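Local coordinates for protein threonine synthase (Brucella melitensis bv. 1, PDB 4F4F) that probably catalyses the pyridoxal-phosphate-dependent conversion of O-phospho-L-homoserine and water to L-threonine and phosphate, the last step of threonine biosynthesis, at residues V9-E14 against L324-H329; V81-G86 against L124-D129; V131-G136 against R160-I165; R337-G342 against G347-S352. All blocks are in the same frame, centred on the assembly; numbering follows the deposited sequence.

Contact 1 of 4, residues V9-E14 against L324-H329; sequences VSTRGE and LLFEAH
F326 meets T11 where a strand runs out into a type I β turn, S10 to G13, and lays its first corner on helix 321-328. Followed outward from the helix, CB of F326 touches the methyl CG2 of T11 at 3.6 Å. CG stands anti to the backbone N (chi1 -175°), which carries the ring off the helix and against T11, whose CG2 is still close at 3.7 Å from CG of F326. Over the centre of one face sits CA of T11, 3.7 Å from the centroid of the F326 ring and only 12° off the normal, a CH-pi contact made by backbone rather than side chain. Farther out, CZ of F326 comes to 3.7 Å from O of S10, and CE2 of F326 meets CG2 of V9 at 4.3 Å. L36 of the paired strand 35-37 also touches the ring. T11 turns its hydroxyl elsewhere, to E322 and L34, leaving the methyl for the phenylalanine. The turn is braced from within by an ST turn, in which OG of S10, also bonded to D31, accepts from N of R12. O of T11, buried by the contact, has no polar partner in the model and lies 3.3 Å from CD1 of F326.

Contact 2 of 4, residues V81-G86 against L124-D129; sequences VREAYG and LARMMD
In R126, CG is set anti to the carbonyl carbon (chi1 -67°) and the chain then runs extended to NE, and this reach lets the arginine of helix 117-134 cross to helix 74-86, where E83 and A84 receive it. This is helix-helix packing mediated by one long side chain: the nearest CA atoms, those of A84 and R126, stay 7.4 Å apart. The turn about CD-NE (chi4 82°) swings the guanidinium out of the line of its chain and lays one face over the backbone between E83 and A84. CA of A84 lies 3.8 Å from NH1 of R126, and O of E83 stands above the middle of the plane rather than at an N-H, so the approach is a stacking of flat group on peptide without a hydrogen bond. The aliphatic part joins in, CD of R126 coming to 4.3 Å from CB of A84. NH1 is bonded instead to Q122, one turn earlier on its own helix, which anchors the group's end. R160 brings a like charge close to NH2. The carboxylate of E83 may favour the arginine electrostatically, though at 4.3 Å, OE1 of E83 to NE of R126, it is beyond a salt bridge. Nearer the backbone of E83, its CB packs 3.7 Å from NE of R126.

Contact 3 of 4, residues V131-G136 against R160-I165; sequences VLAQRG and RDNTDI
The last turn of helix 117-134 faces the entry into strand 163-170, with L132 and N162 closest at 6.6 Å between CA atoms, and no hydrogen bond joins the two segments. Helix and strand belong to the α/β layering of the pyridoxal-phosphate-dependent domain, in which a parallel sheet is flanked by helices; strand 163-170 is an inner strand of that sheet, beside 139-144, the strand that follows this helix.

L132 does most of the work from the helix. Its CG is anti to the carbonyl carbon (chi1 -68°), a setting that directs CG and its methyls toward N162 and T163. CB of L132 lies 4.0 Å from CB of N162, while the branch CD1 of L132 goes on past it to the methyl CG2 of T163 at 3.6 Å, the leucine and threonine side chains crossing at about a right angle. The same CD1 of L132 also comes to 3.8 Å from the backbone O of N162, so one methyl serves both residues. A139 of the neighbouring strand touches both L132 and T163, and F157 of helix 148-157 adds to the apolar surroundings of T163. CB of A133 lies beside the side-chain amide of N162.

The helix ends here in a Schellman motif, with G136, at positive phi (61°), as its C-prime residue. The N of E137 reaches back to O of L132, and N of G136 bonds to O of A133 at 3.0 Å.

Contact 4 of 4, residues R337-G342 against G347-S352; sequences RGLMQG and GGFTIS
G347 and G342 meet just after helix 333-346 ends, where a positive phi at G347 turns the chain back on itself. N of G347 lies 3.6 Å from O of G342, which is bonded to OG of S346. That oxygen also stands near O of G348, two carbonyl oxygens close but not hydrogen-bonded. G342 carries no CB, which would point at the strand, close to O of G348 and CB of F349. F349 points its side chain toward the helix. Its CG lies between the backbone N and the carbonyl carbon (chi1 53°), which brings the ring back over the helix. CB of L339 sits over one face, a CH-pi contact 4.0 Å from the centroid of the F349 ring and 15° off the normal; CD2 of L339 reaches CD1 of F349 at 3.8 Å. O of L339 lies 3.3 Å from CD2 of F349. M340, bent at chi2 and chi3, brings its CE obliquely to 3.5 Å from CE2 of F349. At T350 the backbone takes over, O of T350 lying 3.7 Å from CD2 of L339. The axes of segment 337-342 and strand 348-350 approach to 7.0 Å at 141°. Helix 333-346 thus leads through G347 into strand 348-350, which pairs antiparallel with strand 299-301, where Y300 meets the F349 ring.

How the contacts relate
Read from the N terminus, contact 1 closes the longest loop, joining the strand of residues 8-10 to helix 321-328 over some 310 residues. Two shorter closures lie within that span. Contact 2 brings helix 74-86 to helix 117-134, and contact 3, opening after contact 2 has closed, carries the same helix on to strand 163-170; D129 links the two by bonding to the backbone N of N162 and D161. Contact 4 follows contact 1 in series and closes a short local loop beside it, R12 and L325 meeting R337, M340 and F349. Nothing crosses. Two clusters result, one round helix 117-134 and the other round helices 321-328 and 333-346, with contacts 2 and 4 on opposite sides of the chain's centre.

Contact 1 of 4, residues V9-E14 against L324-H329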
loop_
_atom_site.group_PDB
_atom_site.type_symbol
_atom_site.label_atom_id
_atom_site.label_comp_id
_atom_site.label_asym_id
_atom_site.label_seq_id
_atom_site.Cartn_x
_atom_site.Cartn_y
_atom_site.Cartn_z
ATOM N N VAL A 9 -18.549 -7.148 1.186
ATOM C CA VAL A 9 -18.681 -8.598 1.239
ATOM C C VAL A 9 -17.278 -9.243 1.254
ATOM O O VAL A 9 -16.305 -8.640 0.779
ATOM C CB VAL A 9 -19.514 -9.149 0.048
ATOM C CG1 VAL A 9 -20.922 -8.493 0.049
ATOM C CG2 VAL A 9 -18.778 -8.958 -1.275
ATOM N N SER A 10 -17.179 -10.460 1.797
ATOM C CA SER A 10 -15.911 -11.172 1.823
ATOM C C SER A 10 -15.669 -11.962 0.565
ATOM O O SER A 10 -16.584 -12.630 0.021
ATOM C CB SER A 10 -15.881 -12.145 3.019
ATOM O OG SER A 10 -14.697 -12.897 3.028
ATOM N N THR A 11 -14.419 -11.985 0.151
ATOM C CA THR A 11 -13.983 -12.922 -0.862
ATOM C C THR A 11 -14.271 -14.414 -0.590
ATOM O O THR A 11 -14.209 -15.208 -1.540
ATOM C CB THR A 11 -12.480 -12.766 -1.146
ATOM O OG1 THR A 11 -11.734 -12.974 0.065
ATOM C CG2 THR A 11 -12.167 -11.348 -1.787
ATOM N N ARG A 12 -14.530 -14.811 0.659
ATOM C CA ARG A 12 -14.776 -16.211 0.969
ATOM C C ARG A 12 -16.252 -16.504 1.240
ATOM O O ARG A 12 -16.637 -17.630 1.602
ATOM C CB ARG A 12 -13.837 -16.705 2.095
ATOM C CG ARG A 12 -12.390 -16.681 1.565
ATOM C CD ARG A 12 -11.355 -17.400 2.434
ATOM N NE ARG A 12 -10.013 -16.914 2.081
ATOM C CZ ARG A 12 -8.889 -17.328 2.648
ATOM N NH1 ARG A 12 -8.935 -18.227 3.627
ATOM N NH2 ARG A 12 -7.727 -16.803 2.261
ATOM N N GLY A 13 -17.074 -15.481 1.049
ATOM C CA GLY A 13 -18.540 -15.629 0.958
ATOM C C GLY A 13 -19.378 -15.947 2.190
ATOM O O GLY A 13 -20.589 -16.163 2.040
ATOM N N GLU A 14 -18.783 -16.035 3.375
ATOM C CA GLU A 14 -19.546 -16.469 4.563
ATOM C C GLU A 14 -19.247 -15.623 5.779
ATOM O O GLU A 14 -19.246 -16.128 6.891
ATOM C CB GLU A 14 -19.191 -17.909 4.930
ATOM C CG GLU A 14 -19.197 -18.824 3.742
ATOM C CD GLU A 14 -19.041 -20.263 4.123
ATOM O OE1 GLU A 14 -17.963 -20.679 4.585
ATOM O OE2 GLU A 14 -20.037 -20.954 3.925
ATOM N N LEU A 324 -8.373 -9.945 -6.449
ATOM C CA LEU A 324 -8.539 -10.110 -7.891
ATOM C C LEU A 324 -9.065 -11.499 -8.235
ATOM O O LEU A 324 -9.897 -11.639 -9.156
ATOM C CB LEU A 324 -7.260 -9.813 -8.677
ATOM C CG LEU A 324 -7.300 -10.052 -10.209
ATOM C CD1 LEU A 324 -8.382 -9.206 -10.881
ATOM C CD2 LEU A 324 -5.946 -9.774 -10.821
ATOM N N LEU A 325 -8.565 -12.532 -7.549
ATOM C CA LEU A 325 -9.075 -13.876 -7.775
ATOM C C LEU A 325 -10.605 -13.925 -7.665
ATOM O O LEU A 325 -11.275 -14.568 -8.459
ATOM C CB LEU A 325 -8.462 -14.878 -6.784
ATOM C CG LEU A 325 -7.007 -15.261 -7.015
ATOM C CD1 LEU A 325 -6.468 -16.176 -5.902
ATOM C CD2 LEU A 325 -6.833 -15.946 -8.373
ATOM N N PHE A 326 -11.144 -13.291 -6.633
ATOM C CA PHE A 326 -12.597 -13.260 -6.390
ATOM C C PHE A 326 -13.297 -12.643 -7.593
ATOM O O PHE A 326 -14.245 -13.228 -8.123
ATOM C CB PHE A 326 -12.884 -12.445 -5.118
ATOM C CG PHE A 326 -14.313 -12.426 -4.664
ATOM C CD1 PHE A 326 -14.984 -13.595 -4.361
ATOM C CD2 PHE A 326 -14.977 -11.211 -4.465
ATOM C CE1 PHE A 326 -16.300 -13.558 -3.878
ATOM C CE2 PHE A 326 -16.270 -11.166 -3.979
ATOM C CZ PHE A 326 -16.940 -12.342 -3.692
ATOM N N GLU A 327 -12.813 -11.494 -8.048
ATOM C CA GLU A 327 -13.447 -10.819 -9.182
ATOM C C GLU A 327 -13.348 -11.658 -10.470
ATOM O O GLU A 327 -14.320 -11.780 -11.231
ATOM C CB GLU A 327 -12.814 -9.431 -9.394
ATOM C CG GLU A 327 -12.934 -8.503 -8.192
ATOM C CD GLU A 327 -14.313 -7.973 -7.976
ATOM O OE1 GLU A 327 -15.286 -8.468 -8.633
ATOM O OE2 GLU A 327 -14.439 -7.084 -7.109
ATOM N N ALA A 328 -12.177 -12.250 -10.689
ATOM C CA ALA A 328 -11.901 -13.030 -11.880
ATOM C C ALA A 328 -12.774 -14.307 -11.975
ATOM O O ALA A 328 -13.082 -14.759 -13.091
ATOM C CB ALA A 328 -10.429 -13.362 -11.973
ATOM N N HIS A 329 -13.192 -14.845 -10.815
ATOM C CA HIS A 329 -14.049 -16.035 -10.755
ATOM C C HIS A 329 -15.504 -15.663 -10.729
ATOM O O HIS A 329 -16.347 -16.455 -10.337
ATOM C CB HIS A 329 -13.691 -16.888 -9.528
ATOM C CG HIS A 329 -12.363 -17.607 -9.655
ATOM N ND1 HIS A 329 -11.177 -16.968 -9.526
ATOM C CD2 HIS A 329 -12.064 -18.936 -9.924
ATOM C CE1 HIS A 329 -10.173 -17.845 -9.710
ATOM N NE2 HIS A 329 -10.710 -19.048 -9.976
#

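Contact 2 of 4, residues V81-G86 against L124-D129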
loop_
_atom_site.group_PDB
_atom_site.type_symbol
_atom_site.label_atom_id
_atom_site.label_comp_id
_atom_site.label_asym_id
_atom_site.label_seq_id
_atom_site.Cartn_x
_atom_site.Cartn_y
_atom_site.Cartn_z
ATOM N N VAL A 81 -9.690 14.475 4.624
ATOM C CA VAL A 81 -9.006 14.334 3.319
ATOM C C VAL A 81 -8.053 15.522 3.119
ATOM O O VAL A 81 -6.891 15.349 2.779
ATOM C CB VAL A 81 -10.012 14.167 2.154
ATOM C CG1 VAL A 81 -9.289 14.176 0.823
ATOM C CG2 VAL A 81 -10.808 12.882 2.291
ATOM N N ARG A 82 -8.523 16.733 3.444
ATOM C CA ARG A 82 -7.687 17.946 3.338
ATOM C C ARG A 82 -6.468 17.820 4.242
ATOM O O ARG A 82 -5.365 18.132 3.831
ATOM C CB ARG A 82 -8.513 19.188 3.729
ATOM C CG ARG A 82 -7.933 20.560 3.415
ATOM C CD ARG A 82 -9.021 21.675 3.257
ATOM N NE ARG A 82 -10.132 21.321 2.317
ATOM C CZ ARG A 82 -10.079 21.316 0.958
ATOM N NH1 ARG A 82 -11.149 20.938 0.246
ATOM N NH2 ARG A 82 -8.984 21.673 0.277
ATOM N N GLU A 83 -6.672 17.364 5.472
ATOM C CA GLU A 83 -5.565 17.234 6.440
ATOM C C GLU A 83 -4.580 16.117 6.040
ATOM O O GLU A 83 -3.370 16.313 6.105
ATOM C CB GLU A 83 -6.104 17.047 7.867
ATOM C CG GLU A 83 -6.781 18.331 8.343
ATOM C CD GLU A 83 -7.377 18.267 9.741
ATOM O OE1 GLU A 83 -7.428 17.157 10.319
ATOM O OE2 GLU A 83 -7.815 19.352 10.222
ATOM N N ALA A 84 -5.108 14.981 5.600
ATOM C CA ALA A 84 -4.289 13.896 5.120
ATOM C C ALA A 84 -3.294 14.343 4.032
ATOM O O ALA A 84 -2.081 14.067 4.109
ATOM C CB ALA A 84 -5.165 12.737 4.600
ATOM N N TYR A 85 -3.795 15.042 3.029
ATOM C CA TYR A 85 -2.944 15.376 1.878
ATOM C C TYR A 85 -2.185 16.696 2.055
ATOM O O TYR A 85 -1.238 16.989 1.327
ATOM C CB TYR A 85 -3.746 15.196 0.565
ATOM C CG TYR A 85 -4.126 13.730 0.513
ATOM C CD1 TYR A 85 -3.134 12.738 0.454
ATOM C CD2 TYR A 85 -5.449 13.327 0.619
ATOM C CE1 TYR A 85 -3.445 11.409 0.504
ATOM C CE2 TYR A 85 -5.775 11.977 0.653
ATOM C CZ TYR A 85 -4.782 11.028 0.580
ATOM O OH TYR A 85 -5.110 9.694 0.648
ATOM N N GLY A 86 -2.563 17.461 3.061
ATOM C CA GLY A 86 -1.772 18.597 3.522
ATOM C C GLY A 86 -0.415 18.147 4.070
ATOM O O GLY A 86 0.515 18.951 4.139
ATOM N N LEU A 124 -6.303 6.746 6.122
ATOM C CA LEU A 124 -6.743 5.618 6.968
ATOM C C LEU A 124 -6.680 5.976 8.454
ATOM O O LEU A 124 -7.619 5.711 9.200
ATOM C CB LEU A 124 -5.877 4.356 6.740
ATOM C CG LEU A 124 -6.115 3.174 7.702
ATOM C CD1 LEU A 124 -7.592 2.781 7.560
ATOM C CD2 LEU A 124 -5.261 1.954 7.413
ATOM N N ALA A 125 -5.576 6.553 8.905
ATOM C CA ALA A 125 -5.435 6.847 10.349
ATOM C C ALA A 125 -6.505 7.874 10.809
ATOM O O ALA A 125 -7.071 7.726 11.908
ATOM C CB ALA A 125 -4.024 7.289 10.703
ATOM N N ARG A 126 -6.836 8.834 9.942
ATOM C CA ARG A 126 -7.851 9.846 10.242
ATOM C C ARG A 126 -9.267 9.310 10.147
ATOM O O ARG A 126 -10.108 9.644 10.976
ATOM C CB ARG A 126 -7.671 11.096 9.353
ATOM C CG ARG A 126 -6.388 11.836 9.663
ATOM C CD ARG A 126 -6.059 13.009 8.756
ATOM N NE ARG A 126 -4.944 13.817 9.269
ATOM C CZ ARG A 126 -3.652 13.514 9.092
ATOM N NH1 ARG A 126 -3.287 12.414 8.428
ATOM N NH2 ARG A 126 -2.713 14.294 9.574
ATOM N N MET A 127 -9.538 8.463 9.167
ATOM C CA MET A 127 -10.845 7.828 9.052
ATOM C C MET A 127 -11.085 6.963 10.281
ATOM O O MET A 127 -12.160 6.983 10.864
ATOM C CB MET A 127 -10.941 6.971 7.773
ATOM C CG MET A 127 -10.907 7.808 6.508
ATOM S SD MET A 127 -11.382 6.908 5.048
ATOM C CE MET A 127 -10.117 5.626 4.914
ATOM N N MET A 128 -10.062 6.188 10.669
ATOM C CA MET A 128 -10.172 5.321 11.824
ATOM C C MET A 128 -10.392 6.149 13.092
ATOM O O MET A 128 -11.202 5.781 13.923
ATOM C CB MET A 128 -8.947 4.432 11.970
ATOM C CG MET A 128 -9.067 3.438 13.123
ATOM S SD MET A 128 -7.641 2.321 13.292
ATOM C CE MET A 128 -7.486 1.656 11.636
ATOM N N ASP A 129 -9.688 7.269 13.230
ATOM C CA ASP A 129 -9.846 8.135 14.420
ATOM C C ASP A 129 -11.302 8.624 14.549
ATOM O O ASP A 129 -11.872 8.672 15.639
ATOM C CB ASP A 129 -8.898 9.320 14.287
ATOM C CG ASP A 129 -8.308 9.771 15.599
ATOM O OD1 ASP A 129 -7.932 8.934 16.440
ATOM O OD2 ASP A 129 -8.124 10.985 15.739
#

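Contact 3 of 4, residues V131-G136 against R160-I165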
loop_
_atom_site.group_PDB
_atom_site.type_symbol
_atom_site.label_atom_id
_atom_site.label_comp_id
_atom_site.label_asym_id
_atom_site.label_seq_id
_atom_site.Cartn_x
_atom_site.Cartn_y
_atom_site.Cartn_z
ATOM N N VAL A 131 -14.070 7.130 13.096
ATOM C CA VAL A 131 -14.968 6.007 13.386
ATOM C C VAL A 131 -14.929 5.597 14.868
ATOM O O VAL A 131 -15.983 5.350 15.489
ATOM C CB VAL A 131 -14.657 4.800 12.473
ATOM C CG1 VAL A 131 -15.369 3.558 12.981
ATOM C CG2 VAL A 131 -14.981 5.151 11.021
ATOM N N LEU A 132 -13.721 5.505 15.434
ATOM C CA LEU A 132 -13.537 5.203 16.850
ATOM C C LEU A 132 -14.238 6.247 17.740
ATOM O O LEU A 132 -14.981 5.880 18.629
ATOM C CB LEU A 132 -12.037 5.126 17.200
ATOM C CG LEU A 132 -11.233 3.952 16.603
ATOM C CD1 LEU A 132 -9.729 4.161 16.829
ATOM C CD2 LEU A 132 -11.668 2.606 17.209
ATOM N N ALA A 133 -13.999 7.531 17.492
ATOM C CA ALA A 133 -14.666 8.602 18.250
ATOM C C ALA A 133 -16.170 8.443 18.209
ATOM O O ALA A 133 -16.841 8.594 19.238
ATOM C CB ALA A 133 -14.301 9.990 17.720
ATOM N N GLN A 134 -16.708 8.182 17.021
ATOM C CA GLN A 134 -18.163 8.091 16.869
ATOM C C GLN A 134 -18.749 6.953 17.691
ATOM O O GLN A 134 -19.918 7.029 18.069
ATOM C CB GLN A 134 -18.603 7.967 15.389
ATOM C CG GLN A 134 -18.486 9.268 14.591
ATOM C CD GLN A 134 -19.335 10.446 15.103
ATOM O OE1 GLN A 134 -18.809 11.548 15.456
ATOM N NE2 GLN A 134 -20.649 10.245 15.143
ATOM N N ARG A 135 -17.941 5.932 17.989
ATOM C CA ARG A 135 -18.374 4.791 18.806
ATOM C C ARG A 135 -17.884 4.836 20.227
ATOM O O ARG A 135 -18.075 3.881 20.954
ATOM C CB ARG A 135 -17.826 3.492 18.224
ATOM C CG ARG A 135 -18.347 3.233 16.872
ATOM C CD ARG A 135 -17.706 1.988 16.321
ATOM N NE ARG A 135 -18.217 1.849 14.983
ATOM C CZ ARG A 135 -18.306 0.702 14.329
ATOM N NH1 ARG A 135 -17.944 -0.440 14.914
ATOM N NH2 ARG A 135 -18.788 0.715 13.091
ATOM N N GLY A 136 -17.260 5.934 20.628
ATOM C CA GLY A 136 -16.729 6.044 21.987
ATOM C C GLY A 136 -15.673 5.010 22.315
ATOM O O GLY A 136 -15.578 4.535 23.466
ATOM N N ARG A 160 -2.908 11.181 16.455
ATOM C CA ARG A 160 -4.331 10.938 16.388
ATOM C C ARG A 160 -4.871 10.921 17.845
ATOM O O ARG A 160 -4.109 10.672 18.808
ATOM C CB ARG A 160 -4.674 9.646 15.616
ATOM C CG ARG A 160 -4.128 9.550 14.184
ATOM C CD ARG A 160 -4.864 10.390 13.153
ATOM N NE ARG A 160 -4.679 11.833 13.350
ATOM C CZ ARG A 160 -3.635 12.539 12.921
ATOM N NH1 ARG A 160 -3.606 13.843 13.159
ATOM N NH2 ARG A 160 -2.616 11.975 12.238
ATOM N N ASP A 161 -6.155 11.203 18.004
ATOM C CA ASP A 161 -6.744 11.319 19.321
ATOM C C ASP A 161 -7.084 9.953 19.957
ATOM O O ASP A 161 -6.937 9.789 21.161
ATOM C CB ASP A 161 -8.001 12.203 19.266
ATOM C CG ASP A 161 -7.722 13.623 18.705
ATOM O OD1 ASP A 161 -6.591 14.154 18.858
ATOM O OD2 ASP A 161 -8.660 14.220 18.122
ATOM N N ASN A 162 -7.526 8.990 19.155
ATOM C CA ASN A 162 -8.172 7.777 19.679
ATOM C C ASN A 162 -7.346 6.481 19.560
ATOM O O ASN A 162 -7.865 5.393 19.841
ATOM C CB ASN A 162 -9.549 7.609 19.030
ATOM C CG ASN A 162 -10.454 8.800 19.318
ATOM O OD1 ASN A 162 -11.024 9.425 18.420
ATOM N ND2 ASN A 162 -10.533 9.151 20.557
ATOM N N THR A 163 -6.073 6.637 19.190
ATOM C CA THR A 163 -5.156 5.511 18.976
ATOM C C THR A 163 -3.810 5.760 19.651
ATOM O O THR A 163 -3.439 6.914 19.923
ATOM C CB THR A 163 -4.922 5.216 17.479
ATOM O OG1 THR A 163 -4.416 6.389 16.825
ATOM C CG2 THR A 163 -6.213 4.747 16.818
ATOM N N ASP A 164 -3.164 4.651 20.025
ATOM C CA ASP A 164 -1.759 4.604 20.450
ATOM C C ASP A 164 -1.157 3.530 19.533
ATOM O O ASP A 164 -1.793 2.484 19.268
ATOM C CB ASP A 164 -1.627 4.210 21.923
ATOM C CG ASP A 164 -2.261 5.242 22.855
ATOM O OD1 ASP A 164 -1.705 6.339 22.979
ATOM O OD2 ASP A 164 -3.343 4.981 23.430
ATOM N N ILE A 165 0.033 3.798 19.033
ATOM C CA ILE A 165 0.668 2.903 18.099
ATOM C C ILE A 165 1.996 2.377 18.631
ATOM O O ILE A 165 2.803 3.138 19.200
ATOM C CB ILE A 165 0.802 3.568 16.707
ATOM C CG1 ILE A 165 1.397 2.581 15.679
ATOM C CG2 ILE A 165 1.622 4.831 16.840
ATOM C CD1 ILE A 165 1.166 2.874 14.205
#

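Contact 4 of 4, residues R337-G342 against G347-S352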
loop_
_atom_site.group_PDB
_atom_site.type_symbol
_atom_site.label_atom_id
_atom_site.label_comp_id
_atom_site.label_asym_id
_atom_site.label_seq_id
_atom_site.Cartn_x
_atom_site.Cartn_y
_atom_site.Cartn_z
ATOM N N ARG A 337 -12.277 -20.125 -1.986
ATOM C CA ARG A 337 -11.969 -20.921 -0.797
ATOM C C ARG A 337 -11.080 -22.091 -1.209
ATOM O O ARG A 337 -10.118 -22.430 -0.529
ATOM C CB ARG A 337 -13.266 -21.425 -0.109
ATOM C CG ARG A 337 -13.990 -20.404 0.786
ATOM C CD ARG A 337 -15.046 -21.025 1.735
ATOM N NE ARG A 337 -16.077 -21.782 1.017
ATOM C CZ ARG A 337 -17.210 -21.289 0.526
ATOM N NH1 ARG A 337 -17.528 -20.018 0.653
ATOM N NH2 ARG A 337 -18.039 -22.089 -0.129
ATOM N N GLY A 338 -11.445 -22.725 -2.327
ATOM C CA GLY A 338 -10.736 -23.894 -2.791
ATOM C C GLY A 338 -9.287 -23.583 -3.096
ATOM O O GLY A 338 -8.412 -24.329 -2.723
ATOM N N LEU A 339 -9.056 -22.495 -3.811
ATOM C CA LEU A 339 -7.697 -22.118 -4.196
ATOM C C LEU A 339 -6.854 -21.787 -2.968
ATOM O O LEU A 339 -5.716 -22.233 -2.877
ATOM C CB LEU A 339 -7.725 -20.927 -5.146
ATOM C CG LEU A 339 -8.380 -21.138 -6.521
ATOM C CD1 LEU A 339 -8.283 -19.797 -7.255
ATOM C CD2 LEU A 339 -7.695 -22.270 -7.286
ATOM N N MET A 340 -7.433 -21.042 -2.025
ATOM C CA MET A 340 -6.711 -20.626 -0.810
ATOM C C MET A 340 -6.418 -21.810 0.128
ATOM O O MET A 340 -5.346 -21.867 0.762
ATOM C CB MET A 340 -7.487 -19.514 -0.070
ATOM C CG MET A 340 -7.714 -18.243 -0.873
ATOM S SD MET A 340 -6.156 -17.499 -1.423
ATOM C CE MET A 340 -6.133 -17.895 -3.100
ATOM N N GLN A 341 -7.347 -22.763 0.170
ATOM C CA GLN A 341 -7.170 -24.043 0.841
ATOM C C GLN A 341 -5.970 -24.754 0.223
ATOM O O GLN A 341 -5.109 -25.258 0.923
ATOM C CB GLN A 341 -8.467 -24.911 0.747
ATOM C CG GLN A 341 -9.602 -24.476 1.713
ATOM C CD GLN A 341 -11.070 -24.878 1.338
ATOM O OE1 GLN A 341 -11.333 -25.628 0.383
ATOM N NE2 GLN A 341 -12.030 -24.372 2.128
ATOM N N GLY A 342 -5.924 -24.794 -1.102
ATOM C CA GLY A 342 -4.761 -25.331 -1.819
ATOM C C GLY A 342 -3.420 -24.685 -1.488
ATOM O O GLY A 342 -2.399 -25.381 -1.312
ATOM N N GLY A 347 1.128 -25.102 -0.801
ATOM C CA GLY A 347 2.043 -24.032 -1.273
ATOM C C GLY A 347 1.801 -23.482 -2.674
ATOM O O GLY A 347 2.622 -22.748 -3.201
ATOM N N GLY A 348 0.685 -23.839 -3.294
ATOM C CA GLY A 348 0.322 -23.289 -4.591
ATOM C C GLY A 348 -1.053 -23.746 -5.053
ATOM O O GLY A 348 -1.690 -24.616 -4.423
ATOM N N PHE A 349 -1.515 -23.152 -6.142
ATOM C CA PHE A 349 -2.724 -23.585 -6.804
ATOM C C PHE A 349 -2.601 -23.196 -8.241
ATOM O O PHE A 349 -1.778 -22.339 -8.596
ATOM C CB PHE A 349 -3.995 -22.943 -6.203
ATOM C CG PHE A 349 -3.949 -21.442 -6.129
ATOM C CD1 PHE A 349 -4.246 -20.655 -7.239
ATOM C CD2 PHE A 349 -3.593 -20.815 -4.939
ATOM C CE1 PHE A 349 -4.185 -19.274 -7.165
ATOM C CE2 PHE A 349 -3.530 -19.434 -4.866
ATOM C CZ PHE A 349 -3.820 -18.663 -5.986
ATOM N N THR A 350 -3.445 -23.815 -9.054
ATOM C CA THR A 350 -3.539 -23.494 -10.473
ATOM C C THR A 350 -4.852 -22.811 -10.767
ATOM O O THR A 350 -5.889 -23.266 -10.315
ATOM C CB THR A 350 -3.383 -24.749 -11.323
ATOM O OG1 THR A 350 -2.005 -25.130 -11.253
ATOM C CG2 THR A 350 -3.729 -24.455 -12.807
ATOM N N ILE A 351 -4.809 -21.683 -11.474
ATOM C CA ILE A 351 -6.046 -20.961 -11.794
ATOM C C ILE A 351 -6.639 -21.577 -13.058
ATOM O O ILE A 351 -5.931 -21.717 -14.048
ATOM C CB ILE A 351 -5.778 -19.463 -12.004
ATOM C CG1 ILE A 351 -5.099 -18.856 -10.782
ATOM C CG2 ILE A 351 -7.074 -18.702 -12.314
ATOM C CD1 ILE A 351 -4.583 -17.452 -11.025
ATOM N N SER A 352 -7.904 -21.970 -13.029
ATOM C CA SER A 352 -8.560 -22.559 -14.200
ATOM C C SER A 352 -8.733 -21.564 -15.349
ATOM O O SER A 352 -8.589 -20.354 -15.195
ATOM C CB SER A 352 -9.906 -23.141 -13.825
ATOM O OG SER A 352 -10.791 -22.135 -13.376
#